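Local coordinates for protein KLLA0C04147p (Kluyveromyces lactis, PDB 5H2A) that probably binds and transfers sterols as an OSBP-family member, this chain being its N-terminal ankyrin-repeat part, at residues A[230-235]-A[256-261]; A[206-211]-A[252-257]; A[98-103]-A[122-127]; A[22-27]-A[59-64]. All blocks are in the same frame, centred on the assembly; numbering follows the deposited sequence.

Overall arrangement
Contact 4 comes first along the chain, closing the loop from helix 12-25 through helices 28-38 and 45-51 to the end of helix 54-61. Contact 3 follows in series, joining helix 98-104 to the loop beyond helix 108-115; the two touch where Val59 packs against Leu101 and Ala102. After the long helix 139-165, contact 2 joins the start of helix 208-215 to helix 249-268. Contact 1 opens inside that loop, at 230-235, and ends slightly further along the same helix, so the two overlap; they touch through Leu235 against Arg206 and Leu254. The centres of contacts 1 and 4 lie about 57 Å apart, on opposite sides of the chain's centre.

Contact 1. Residues A[230-235]-A[256-261]; sequences LPIDLL and KMLEKA
Leu258, on helix 249-268, reaches in among Pro231, Ile232 and Leu235 and carries most of the apolar packing. Its CD1 branch does most of the touching: Leu258 CD1 lies 3.8 Å from Ile232 CA and also meets the branch point of that side chain, Ile232 CB, at 4.0 Å. Leu235 CD1 comes to Leu258 CD1 at 4.2 Å. The other branch, Leu258 CD2, rests 4.2 Å from Pro231 CB. Leu258 is thus wedged among three residues of the turn. The other contact uses the aliphatic part of an acidic side chain. Ile232 has CG1 anti to its own N (chi1 -163°), and the Ile232 and Glu259 side chains cross at about a right angle, with Ile232 CD1 3.7 Å from Glu259 CG. No hydrogen bond passes between the segments. Polar bonds instead shape the turn from within: Leu230 N donates to Asp233 OD2 at 2.9 Å, approaching from above the carboxylate plane, and Leu234 N is bonded to Pro231 O. Pro231 also packs on Leu199 and His200 of helix 198-204. The arrangement is a short 3-10 turn held between helices 198-204 and 249-268 in the ankyrin-repeat domain.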
loop_
_atom_site.group_PDB
_atom_site.type_symbol
_atom_site.label_atom_id
_atom_site.label_comp_id
_atom_site.label_asym_id
_atom_site.label_seq_id
_atom_site.Cartn_x
_atom_site.Cartn_y
_atom_site.Cartn_z
ATOM N N LEU A 230 3.731 -0.764 -31.177
ATOM C CA LEU A 230 3.688 -1.681 -30.051
ATOM C C LEU A 230 5.095 -2.197 -29.735
ATOM O O LEU A 230 5.934 -2.294 -30.632
ATOM C CB LEU A 230 2.791 -2.867 -30.370
ATOM C CG LEU A 230 1.325 -2.580 -30.711
ATOM C CD1 LEU A 230 0.631 -3.858 -31.146
ATOM C CD2 LEU A 230 0.628 -1.974 -29.515
ATOM N N PRO A 231 5.361 -2.563 -28.471
ATOM C CA PRO A 231 6.660 -3.177 -28.148
ATOM C C PRO A 231 7.038 -4.334 -29.066
ATOM O O PRO A 231 8.204 -4.455 -29.466
ATOM C CB PRO A 231 6.463 -3.633 -26.695
ATOM C CG PRO A 231 5.511 -2.601 -26.131
ATOM C CD PRO A 231 4.541 -2.341 -27.265
ATOM N N ILE A 232 6.076 -5.185 -29.426
ATOM C CA ILE A 232 6.408 -6.321 -30.281
ATOM C C ILE A 232 6.769 -5.868 -31.699
ATOM O O ILE A 232 7.540 -6.547 -32.391
ATOM C CB ILE A 232 5.250 -7.339 -30.263
ATOM C CG1 ILE A 232 5.729 -8.702 -30.797
ATOM C CG2 ILE A 232 4.046 -6.789 -31.035
ATOM C CD1 ILE A 232 4.732 -9.833 -30.593
ATOM N N ASP A 233 6.260 -4.712 -32.153
ATOM C CA ASP A 233 6.673 -4.168 -33.449
ATOM C C ASP A 233 8.147 -3.789 -33.482
ATOM O O ASP A 233 8.687 -3.546 -34.566
ATOM C CB ASP A 233 5.867 -2.911 -33.820
ATOM C CG ASP A 233 4.379 -3.178 -33.980
ATOM O OD1 ASP A 233 4.016 -4.304 -34.391
ATOM O OD2 ASP A 233 3.573 -2.248 -33.702
ATOM N N LEU A 234 8.801 -3.671 -32.325
ATOM C CA LEU A 234 10.200 -3.253 -32.300
ATOM C C LEU A 234 11.158 -4.385 -32.632
ATOM O O LEU A 234 12.332 -4.119 -32.894
ATOM C CB LEU A 234 10.550 -2.672 -30.921
ATOM C CG LEU A 234 9.588 -1.593 -30.422
ATOM C CD1 LEU A 234 9.907 -1.188 -28.984
ATOM C CD2 LEU A 234 9.629 -0.388 -31.343
ATOM N N LEU A 235 10.688 -5.634 -32.618
ATOM C CA LEU A 235 11.519 -6.788 -32.931
ATOM C C LEU A 235 11.331 -7.178 -34.393
ATOM O O LEU A 235 10.202 -7.446 -34.828
ATOM C CB LEU A 235 11.157 -7.964 -32.024
ATOM C CG LEU A 235 11.188 -7.650 -30.532
ATOM C CD1 LEU A 235 10.626 -8.811 -29.729
ATOM C CD2 LEU A 235 12.623 -7.346 -30.126
ATOM N N LYS A 256 7.823 -14.273 -27.637
ATOM C CA LYS A 256 6.908 -15.192 -26.954
ATOM C C LYS A 256 6.337 -14.567 -25.689
ATOM O O LYS A 256 5.143 -14.718 -25.391
ATOM C CB LYS A 256 7.633 -16.499 -26.617
ATOM C CG LYS A 256 7.916 -17.390 -27.828
ATOM C CD LYS A 256 8.343 -18.790 -27.390
ATOM C CE LYS A 256 9.068 -19.530 -28.505
ATOM N NZ LYS A 256 8.184 -19.743 -29.689
ATOM N N MET A 257 7.177 -13.868 -24.926
ATOM C CA MET A 257 6.700 -13.196 -23.716
ATOM C C MET A 257 5.674 -12.120 -24.043
ATOM O O MET A 257 4.675 -11.954 -23.324
ATOM C CB MET A 257 7.876 -12.562 -22.973
ATOM C CG MET A 257 8.882 -13.522 -22.400
ATOM S SD MET A 257 10.399 -12.620 -22.028
ATOM C CE MET A 257 9.661 -11.013 -21.714
ATOM N N LEU A 258 5.910 -11.364 -25.113
ATOM C CA LEU A 258 4.981 -10.288 -25.465
ATOM C C LEU A 258 3.665 -10.845 -25.985
ATOM O O LEU A 258 2.596 -10.280 -25.712
ATOM C CB LEU A 258 5.624 -9.366 -26.501
ATOM C CG LEU A 258 6.755 -8.508 -25.912
ATOM C CD1 LEU A 258 7.538 -7.823 -27.015
ATOM C CD2 LEU A 258 6.141 -7.474 -24.948
ATOM N N GLU A 259 3.725 -11.951 -26.732
ATOM C CA GLU A 259 2.512 -12.571 -27.248
ATOM C C GLU A 259 1.663 -13.133 -26.117
ATOM O O GLU A 259 0.440 -12.944 -26.103
ATOM C CB GLU A 259 2.873 -13.661 -28.259
ATOM C CG GLU A 259 3.250 -13.122 -29.613
ATOM C CD GLU A 259 3.852 -14.190 -30.542
ATOM O OE1 GLU A 259 4.094 -15.334 -30.090
ATOM O OE2 GLU A 259 4.086 -13.872 -31.725
ATOM N N LYS A 260 2.295 -13.790 -25.142
ATOM C CA LYS A 260 1.548 -14.287 -23.994
ATOM C C LYS A 260 0.977 -13.135 -23.167
ATOM O O LYS A 260 -0.164 -13.207 -22.690
ATOM C CB LYS A 260 2.446 -15.180 -23.145
ATOM C CG LYS A 260 1.811 -15.652 -21.852
ATOM C CD LYS A 260 2.867 -16.094 -20.843
ATOM C CE LYS A 260 2.562 -15.557 -19.437
ATOM N NZ LYS A 260 2.536 -14.055 -19.375
ATOM N N ALA A 261 1.749 -12.059 -22.992
ATOM C CA ALA A 261 1.240 -10.907 -22.248
ATOM C C ALA A 261 0.049 -10.272 -22.962
ATOM O O ALA A 261 -0.902 -9.805 -22.317
ATOM C CB ALA A 261 2.360 -9.886 -22.035
#

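Contact 2. Residues A[206-211]-A[252-257]; sequences RDILLC and LELKKM
Glu253 presents its flat carboxylate to Ile208, whose CG2 stands above the carboxylate plane, 3.9 Å from Glu253 CD. Ile208 CD1 arrives on the same side, 3.6 Å from Glu253 OE1, the two side chains crossing at about a right angle. Glu253 OE2 is salt-bridged to Arg212. The other flat group, the guanidinium of Arg206, pairs through NE with Asp251 and through NH1 with Lys204 O, while Leu235 packs near NH2. The Arg206 chain bends at chi2 (69°), and its CG touches Leu254 CD1 at 3.9 Å. Leu254 spreads its two methyls: CD1 serves Arg206, and CD2 lies 4.0 Å from Ile208 CG1 and 3.9 Å from Cys211 SG. One helical turn on, the end of Met257 bends over so that CE reaches Cys211 CB at 3.7 Å. Arg206 closes helix 198-204 in a Schellman motif, and Asp207 is the N-cap of helix 208-215, its OD1 accepting from Leu210 N at 3.2 Å from above the carboxylate plane. No hydrogen bond crosses between 206-211 and 252-257; the helices meet through an apolar seam, and the two salt bridges tie helix 249-268 to Arg212 of helix 208-215 and to Arg206 just before it.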
loop_
_atom_site.group_PDB
_atom_site.type_symbol
_atom_site.label_atom_id
_atom_site.label_comp_id
_atom_site.label_asym_id
_atom_site.label_seq_id
_atom_site.Cartn_x
_atom_site.Cartn_y
_atom_site.Cartn_z
ATOM N N ARG A 206 16.796 -5.414 -25.155
ATOM C CA ARG A 206 16.870 -6.880 -25.123
ATOM C C ARG A 206 17.111 -7.395 -23.709
ATOM O O ARG A 206 17.785 -8.405 -23.507
ATOM C CB ARG A 206 17.951 -7.411 -26.067
ATOM C CG ARG A 206 17.438 -7.741 -27.443
ATOM C CD ARG A 206 17.062 -6.498 -28.187
ATOM N NE ARG A 206 16.551 -6.782 -29.531
ATOM C CZ ARG A 206 16.272 -5.832 -30.419
ATOM N NH1 ARG A 206 16.470 -4.558 -30.094
ATOM N NH2 ARG A 206 15.809 -6.144 -31.622
ATOM N N ASP A 207 16.568 -6.702 -22.714
ATOM C CA ASP A 207 16.803 -7.059 -21.321
ATOM C C ASP A 207 15.677 -8.013 -20.927
ATOM O O ASP A 207 14.615 -7.599 -20.475
ATOM C CB ASP A 207 16.851 -5.805 -20.448
ATOM C CG ASP A 207 17.372 -6.089 -19.048
ATOM O OD1 ASP A 207 17.279 -7.260 -18.598
ATOM O OD2 ASP A 207 17.882 -5.150 -18.396
ATOM N N ILE A 208 15.918 -9.313 -21.116
ATOM C CA ILE A 208 14.888 -10.323 -20.873
ATOM C C ILE A 208 14.459 -10.311 -19.414
ATOM O O ILE A 208 13.261 -10.359 -19.100
ATOM C CB ILE A 208 15.405 -11.712 -21.292
ATOM C CG1 ILE A 208 15.549 -11.768 -22.817
ATOM C CG2 ILE A 208 14.473 -12.807 -20.779
ATOM C CD1 ILE A 208 16.334 -12.986 -23.327
ATOM N N LEU A 209 15.435 -10.261 -18.502
ATOM C CA LEU A 209 15.143 -10.228 -17.066
ATOM C C LEU A 209 14.164 -9.111 -16.711
ATOM O O LEU A 209 13.184 -9.322 -15.974
ATOM C CB LEU A 209 16.445 -10.042 -16.280
ATOM C CG LEU A 209 16.306 -9.957 -14.753
ATOM C CD1 LEU A 209 15.947 -11.320 -14.188
ATOM C CD2 LEU A 209 17.575 -9.422 -14.114
ATOM N N LEU A 210 14.433 -7.902 -17.205
ATOM C CA LEU A 210 13.605 -6.758 -16.841
ATOM C C LEU A 210 12.283 -6.764 -17.598
ATOM O O LEU A 210 11.255 -6.385 -17.035
ATOM C CB LEU A 210 14.355 -5.444 -17.086
ATOM C CG LEU A 210 15.172 -4.941 -15.884
ATOM C CD1 LEU A 210 14.268 -4.593 -14.712
ATOM C CD2 LEU A 210 16.218 -5.990 -15.456
ATOM N N CYS A 211 12.279 -7.195 -18.863
ATOM C CA CYS A 211 11.000 -7.321 -19.567
ATOM C C CYS A 211 10.070 -8.298 -18.861
ATOM O O CYS A 211 8.869 -8.040 -18.741
ATOM C CB CYS A 211 11.220 -7.757 -21.011
ATOM S SG CYS A 211 11.911 -6.438 -22.006
ATOM N N LEU A 252 13.450 -14.090 -29.971
ATOM C CA LEU A 252 12.373 -15.078 -29.935
ATOM C C LEU A 252 11.754 -15.150 -28.546
ATOM O O LEU A 252 10.526 -15.192 -28.402
ATOM C CB LEU A 252 12.885 -16.449 -30.371
ATOM C CG LEU A 252 11.787 -17.517 -30.321
ATOM C CD1 LEU A 252 10.655 -17.119 -31.248
ATOM C CD2 LEU A 252 12.340 -18.896 -30.695
ATOM N N GLU A 253 12.585 -15.138 -27.504
ATOM C CA GLU A 253 12.034 -15.208 -26.158
ATOM C C GLU A 253 11.197 -13.972 -25.847
ATOM O O GLU A 253 10.110 -14.083 -25.264
ATOM C CB GLU A 253 13.143 -15.387 -25.125
ATOM C CG GLU A 253 12.592 -15.421 -23.702
ATOM C CD GLU A 253 13.549 -16.035 -22.700
ATOM O OE1 GLU A 253 14.740 -16.227 -23.042
ATOM O OE2 GLU A 253 13.099 -16.328 -21.566
ATOM N N LEU A 254 11.685 -12.788 -26.233
ATOM C CA LEU A 254 10.915 -11.560 -26.035
ATOM C C LEU A 254 9.601 -11.611 -26.799
ATOM O O LEU A 254 8.562 -11.193 -26.282
ATOM C CB LEU A 254 11.735 -10.346 -26.488
ATOM C CG LEU A 254 12.988 -10.090 -25.645
ATOM C CD1 LEU A 254 13.967 -9.104 -26.341
ATOM C CD2 LEU A 254 12.556 -9.545 -24.283
ATOM N N LYS A 255 9.634 -12.100 -28.040
ATOM C CA LYS A 255 8.405 -12.214 -28.822
ATOM C C LYS A 255 7.384 -13.104 -28.115
ATOM O O LYS A 255 6.204 -12.744 -27.997
ATOM C CB LYS A 255 8.742 -12.750 -30.216
ATOM C CG LYS A 255 7.570 -13.243 -31.047
ATOM C CD LYS A 255 8.001 -13.412 -32.515
ATOM C CE LYS A 255 7.023 -14.258 -33.326
ATOM N NZ LYS A 255 7.354 -15.719 -33.290
ATOM N N LYS A 256 7.823 -14.273 -27.637
ATOM C CA LYS A 256 6.908 -15.192 -26.954
ATOM C C LYS A 256 6.337 -14.567 -25.689
ATOM O O LYS A 256 5.143 -14.718 -25.391
ATOM C CB LYS A 256 7.633 -16.499 -26.617
ATOM C CG LYS A 256 7.916 -17.390 -27.828
ATOM C CD LYS A 256 8.343 -18.790 -27.390
ATOM C CE LYS A 256 9.068 -19.530 -28.505
ATOM N NZ LYS A 256 8.184 -19.743 -29.689
ATOM N N MET A 257 7.177 -13.868 -24.926
ATOM C CA MET A 257 6.700 -13.196 -23.716
ATOM C C MET A 257 5.674 -12.120 -24.043
ATOM O O MET A 257 4.675 -11.954 -23.324
ATOM C CB MET A 257 7.876 -12.562 -22.973
ATOM C CG MET A 257 8.882 -13.522 -22.400
ATOM S SD MET A 257 10.399 -12.620 -22.028
ATOM C CE MET A 257 9.661 -11.013 -21.714
#

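Contact 3. Residues A[98-103]-A[122-127]; sequences PLHLAA and DCILND
Leu99 and His100, near the start of helix 98-104, face an irregular strip of chain, with Leu99 CA 7.3 Å from Asp122 CA and His100 CA 8.0 Å from Asn126 CA. His100 reaches furthest across. With CG anti to its carbonyl carbon (chi1 -78°), its imidazole projects into the bend of 122-127 and brings His100 CE1 to 3.1 Å from Ile124 O, which lies at the ring edge near its plane. Over one face sits Asn126, in a CH-pi contact with CB 4.2 Å from the centroid of the His100 ring. The Asn126 amide runs nearly parallel to the ring, the planes 18° apart, and its ND2 is 3.8 Å from His100 CD2. Both ring nitrogens are engaged: ND1 with Thr97 OG1 and NE2 with Leu130 O, which fixes the rotation of the imidazole. Asn126 is held as well, OD1 accepting from Leu130 N and ND2 bonding Asn96 OD1. One residue earlier in the helix, Leu99 CD2 packs 3.7 Å from Asp122 CB, the two side chains lying side by side, while the Asp122 carboxylate forms salt bridges with Arg180 (OD1) and Arg149 (OD2). Thr97 to His100 form the TPLH motif of ankyrin repeats, whose histidine ties the helix start to the loop beyond helix 108-115. Around it, Leu99 meets Met115 of helix 108-115 and Met145 of helix 139-165, and Pro98 rests on helix 54-61.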
loop_
_atom_site.group_PDB
_atom_site.type_symbol
_atom_site.label_atom_id
_atom_site.label_comp_id
_atom_site.label_asym_id
_atom_site.label_seq_id
_atom_site.Cartn_x
_atom_site.Cartn_y
_atom_site.Cartn_z
ATOM N N PRO A 98 -7.617 4.866 10.259
ATOM C CA PRO A 98 -7.441 6.033 11.142
ATOM C C PRO A 98 -7.294 7.321 10.359
ATOM O O PRO A 98 -7.750 8.372 10.815
ATOM C CB PRO A 98 -6.164 5.692 11.921
ATOM C CG PRO A 98 -6.165 4.152 11.970
ATOM C CD PRO A 98 -6.683 3.773 10.590
ATOM N N LEU A 99 -6.686 7.251 9.175
ATOM C CA LEU A 99 -6.499 8.453 8.359
ATOM C C LEU A 99 -7.834 8.987 7.839
ATOM O O LEU A 99 -8.036 10.209 7.795
ATOM C CB LEU A 99 -5.534 8.146 7.208
ATOM C CG LEU A 99 -5.188 9.349 6.321
ATOM C CD1 LEU A 99 -4.559 10.450 7.162
ATOM C CD2 LEU A 99 -4.244 8.906 5.197
ATOM N N HIS A 100 -8.752 8.095 7.428
ATOM C CA HIS A 100 -10.112 8.521 7.086
ATOM C C HIS A 100 -10.727 9.345 8.214
ATOM O O HIS A 100 -11.343 10.393 7.983
ATOM C CB HIS A 100 -11.027 7.315 6.831
ATOM C CG HIS A 100 -10.869 6.672 5.493
ATOM N ND1 HIS A 100 -10.070 5.573 5.288
ATOM C CD2 HIS A 100 -11.464 6.936 4.304
ATOM C CE1 HIS A 100 -10.141 5.208 4.020
ATOM N NE2 HIS A 100 -10.997 6.008 3.405
ATOM N N LEU A 101 -10.626 8.833 9.449
ATOM C CA LEU A 101 -11.273 9.489 10.587
ATOM C C LEU A 101 -10.578 10.797 10.937
ATOM O O LEU A 101 -11.236 11.775 11.303
ATOM C CB LEU A 101 -11.278 8.558 11.810
ATOM C CG LEU A 101 -11.967 7.196 11.636
ATOM C CD1 LEU A 101 -12.034 6.413 12.972
ATOM C CD2 LEU A 101 -13.367 7.416 11.064
ATOM N N ALA A 102 -9.246 10.828 10.841
ATOM C CA ALA A 102 -8.512 12.051 11.159
ATOM C C ALA A 102 -8.848 13.157 10.167
ATOM O O ALA A 102 -9.049 14.320 10.558
ATOM C CB ALA A 102 -6.999 11.774 11.168
ATOM N N ALA A 103 -8.939 12.802 8.885
ATOM C CA ALA A 103 -9.379 13.749 7.857
ATOM C C ALA A 103 -10.808 14.223 8.110
ATOM O O ALA A 103 -11.105 15.423 8.042
ATOM C CB ALA A 103 -9.275 13.085 6.481
ATOM N N ASP A 122 -2.758 5.896 1.879
ATOM C CA ASP A 122 -3.808 6.887 1.707
ATOM C C ASP A 122 -4.671 6.634 0.471
ATOM O O ASP A 122 -5.420 7.544 0.071
ATOM C CB ASP A 122 -3.215 8.302 1.652
ATOM C CG ASP A 122 -2.304 8.518 0.447
ATOM O OD1 ASP A 122 -1.871 7.535 -0.196
ATOM O OD2 ASP A 122 -2.018 9.691 0.142
ATOM N N CYS A 123 -4.594 5.440 -0.129
ATOM C CA CYS A 123 -5.436 5.081 -1.271
ATOM C C CYS A 123 -6.596 4.165 -0.907
ATOM O O CYS A 123 -7.439 3.871 -1.765
ATOM C CB CYS A 123 -4.583 4.413 -2.354
ATOM S SG CYS A 123 -3.354 5.545 -3.030
ATOM N N ILE A 124 -6.680 3.726 0.345
ATOM C CA ILE A 124 -7.704 2.760 0.742
ATOM C C ILE A 124 -9.094 3.382 0.667
ATOM O O ILE A 124 -9.327 4.504 1.145
ATOM C CB ILE A 124 -7.391 2.234 2.152
ATOM C CG1 ILE A 124 -6.104 1.397 2.093
ATOM C CG2 ILE A 124 -8.572 1.463 2.708
ATOM C CD1 ILE A 124 -5.517 1.044 3.439
ATOM N N LEU A 125 -10.034 2.651 0.054
ATOM C CA LEU A 125 -11.424 3.084 -0.041
ATOM C C LEU A 125 -12.212 2.556 1.151
ATOM O O LEU A 125 -12.098 1.375 1.496
ATOM C CB LEU A 125 -12.063 2.565 -1.336
ATOM C CG LEU A 125 -11.345 2.961 -2.627
ATOM C CD1 LEU A 125 -12.115 2.445 -3.850
ATOM C CD2 LEU A 125 -11.216 4.461 -2.673
ATOM N N ASN A 126 -13.022 3.410 1.764
ATOM C CA ASN A 126 -13.942 2.905 2.779
ATOM C C ASN A 126 -15.156 2.279 2.082
ATOM O O ASN A 126 -15.195 2.135 0.855
ATOM C CB ASN A 126 -14.312 4.005 3.773
ATOM C CG ASN A 126 -15.070 5.168 3.133
ATOM O OD1 ASN A 126 -15.540 5.091 1.982
ATOM N ND2 ASN A 126 -15.197 6.262 3.891
ATOM N N ASP A 127 -16.159 1.870 2.867
ATOM C CA ASP A 127 -17.335 1.214 2.293
ATOM C C ASP A 127 -18.179 2.165 1.452
ATOM O O ASP A 127 -19.005 1.702 0.659
ATOM C CB ASP A 127 -18.202 0.601 3.400
ATOM C CG ASP A 127 -17.504 -0.547 4.124
ATOM O OD1 ASP A 127 -16.413 -0.959 3.683
ATOM O OD2 ASP A 127 -18.048 -1.044 5.139
#

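Contact 4. Residues A[22-27]-A[59-64]; sequences CLRQSN and VQVSPA
Val61, at the last turn of helix 54-61, meets both Leu23 and Arg24 at the end of helix 12-25. Val61 CG2 touches Leu23 CB at 3.6 Å. On the arginine side, Val61 CB lies 3.7 Å from Arg24 CG. The arginine runs extended from CG to NE and crosses the valine at about a right angle, which brings Val61 CG1 over one face of the guanidinium, offset toward the rim and 3.6 Å from Arg24 NH2. The Val61 carbonyl oxygen takes a bond from a water at 2.6 Å, and the same water donates to Arg24 O at 3.0 Å, bridging two main-chain oxygens near the ends of the two helices. Ser62 follows, the first residue to leave the helix. A chi1 of -70° sets its hydroxyl beside its own N and away from its carbonyl. From there Ser62 OG donates to Leu23 O at 2.8 Å. The bond comes from above the carbonyl plane, 41° out of it. Ser62 O is bonded to Arg107 NH2, linking this corner to the chain just before helix 108-115. Pro63, the N-cap residue of helix 64-74, adds its CD to the surroundings of Leu23 O. Two helix ends thus meet through a direct serine bond and a water bridge that serve carbonyl oxygens near those ends, with Val61 laying an apolar surface against the chain of an exposed arginine.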
loop_
_atom_site.group_PDB
_atom_site.type_symbol
_atom_site.label_atom_id
_atom_site.label_comp_id
_atom_site.label_asym_id
_atom_site.label_seq_id
_atom_site.Cartn_x
_atom_site.Cartn_y
_atom_site.Cartn_z
ATOM N N CYS A 22 -9.746 5.247 29.206
ATOM C CA CYS A 22 -8.295 5.405 29.236
ATOM C C CYS A 22 -7.821 6.353 28.131
ATOM O O CYS A 22 -7.009 7.256 28.367
ATOM C CB CYS A 22 -7.645 4.028 29.096
ATOM S SG CYS A 22 -5.848 4.040 29.297
ATOM N N LEU A 23 -8.300 6.145 26.905
ATOM C CA LEU A 23 -7.839 6.976 25.792
ATOM C C LEU A 23 -8.193 8.455 25.970
ATOM O O LEU A 23 -7.493 9.324 25.435
ATOM C CB LEU A 23 -8.422 6.457 24.482
ATOM C CG LEU A 23 -7.910 5.064 24.070
ATOM C CD1 LEU A 23 -8.609 4.624 22.777
ATOM C CD2 LEU A 23 -6.394 5.109 23.857
ATOM N N ARG A 24 -9.279 8.758 26.685
ATOM C CA ARG A 24 -9.705 10.146 26.868
ATOM C C ARG A 24 -8.901 10.887 27.928
ATOM O O ARG A 24 -8.762 12.111 27.849
ATOM C CB ARG A 24 -11.181 10.194 27.269
ATOM C CG ARG A 24 -12.149 10.037 26.124
ATOM C CD ARG A 24 -13.579 10.438 26.546
ATOM N NE ARG A 24 -14.408 10.625 25.356
ATOM C CZ ARG A 24 -15.189 9.681 24.843
ATOM N NH1 ARG A 24 -15.261 8.494 25.433
ATOM N NH2 ARG A 24 -15.902 9.929 23.744
ATOM N N GLN A 25 -8.380 10.174 28.927
ATOM C CA GLN A 25 -7.875 10.777 30.154
ATOM C C GLN A 25 -6.432 10.422 30.468
ATOM O O GLN A 25 -5.795 11.136 31.254
ATOM C CB GLN A 25 -8.732 10.338 31.356
ATOM C CG GLN A 25 -10.197 10.727 31.285
ATOM C CD GLN A 25 -10.390 12.234 31.231
ATOM O OE1 GLN A 25 -10.041 12.949 32.172
ATOM N NE2 GLN A 25 -10.957 12.722 30.132
ATOM N N SER A 26 -5.909 9.338 29.919
ATOM C CA SER A 26 -4.666 8.749 30.397
ATOM C C SER A 26 -3.551 8.894 29.367
ATOM O O SER A 26 -3.763 9.353 28.237
ATOM C CB SER A 26 -4.900 7.281 30.765
ATOM O OG SER A 26 -5.865 7.217 31.802
ATOM N N ASN A 27 -2.333 8.525 29.779
ATOM C CA ASN A 27 -1.172 8.633 28.908
ATOM C C ASN A 27 -0.768 7.239 28.417
ATOM O O ASN A 27 -1.460 6.246 28.659
ATOM C CB ASN A 27 -0.009 9.352 29.619
ATOM C CG ASN A 27 0.530 8.585 30.819
ATOM O OD1 ASN A 27 0.207 7.414 31.028
ATOM N ND2 ASN A 27 1.370 9.251 31.619
ATOM N N VAL A 59 -7.754 8.446 17.529
ATOM C CA VAL A 59 -8.069 9.574 16.647
ATOM C C VAL A 59 -9.386 10.225 17.066
ATOM O O VAL A 59 -9.521 11.456 17.052
ATOM C CB VAL A 59 -8.101 9.115 15.173
ATOM C CG1 VAL A 59 -8.704 10.209 14.258
ATOM C CG2 VAL A 59 -6.719 8.718 14.722
ATOM N N GLN A 60 -10.369 9.417 17.481
ATOM C CA GLN A 60 -11.662 9.980 17.874
ATOM C C GLN A 60 -11.582 10.781 19.174
ATOM O O GLN A 60 -12.242 11.813 19.291
ATOM C CB GLN A 60 -12.723 8.884 18.020
ATOM C CG GLN A 60 -13.220 8.263 16.716
ATOM C CD GLN A 60 -14.017 6.993 16.981
ATOM O OE1 GLN A 60 -13.880 5.996 16.273
ATOM N NE2 GLN A 60 -14.832 7.018 18.023
ATOM N N VAL A 61 -10.836 10.310 20.184
ATOM C CA VAL A 61 -11.022 10.857 21.535
ATOM C C VAL A 61 -9.729 11.319 22.214
ATOM O O VAL A 61 -9.778 11.961 23.274
ATOM C CB VAL A 61 -11.728 9.831 22.455
ATOM C CG1 VAL A 61 -12.985 9.244 21.792
ATOM C CG2 VAL A 61 -10.738 8.721 22.884
ATOM N N SER A 62 -8.551 10.987 21.632
ATOM C CA SER A 62 -7.297 11.156 22.374
ATOM C C SER A 62 -6.554 12.427 21.974
ATOM O O SER A 62 -6.669 12.884 20.831
ATOM C CB SER A 62 -6.360 9.966 22.128
ATOM O OG SER A 62 -6.866 8.798 22.751
ATOM N N PRO A 63 -5.718 12.958 22.880
ATOM C CA PRO A 63 -4.776 14.022 22.492
ATOM C C PRO A 63 -3.766 13.525 21.479
ATOM O O PRO A 63 -3.390 12.349 21.468
ATOM C CB PRO A 63 -4.070 14.393 23.805
ATOM C CG PRO A 63 -4.732 13.610 24.895
ATOM C CD PRO A 63 -5.497 12.488 24.261
ATOM N N ALA A 64 -3.268 14.456 20.660
ATOM C CA ALA A 64 -2.286 14.092 19.648
ATOM C C ALA A 64 -1.027 13.504 20.275
ATOM O O ALA A 64 -0.376 12.656 19.662
ATOM C CB ALA A 64 -1.960 15.317 18.785
HETATM O O HOH W 1 -8.854 13.542 25.159
#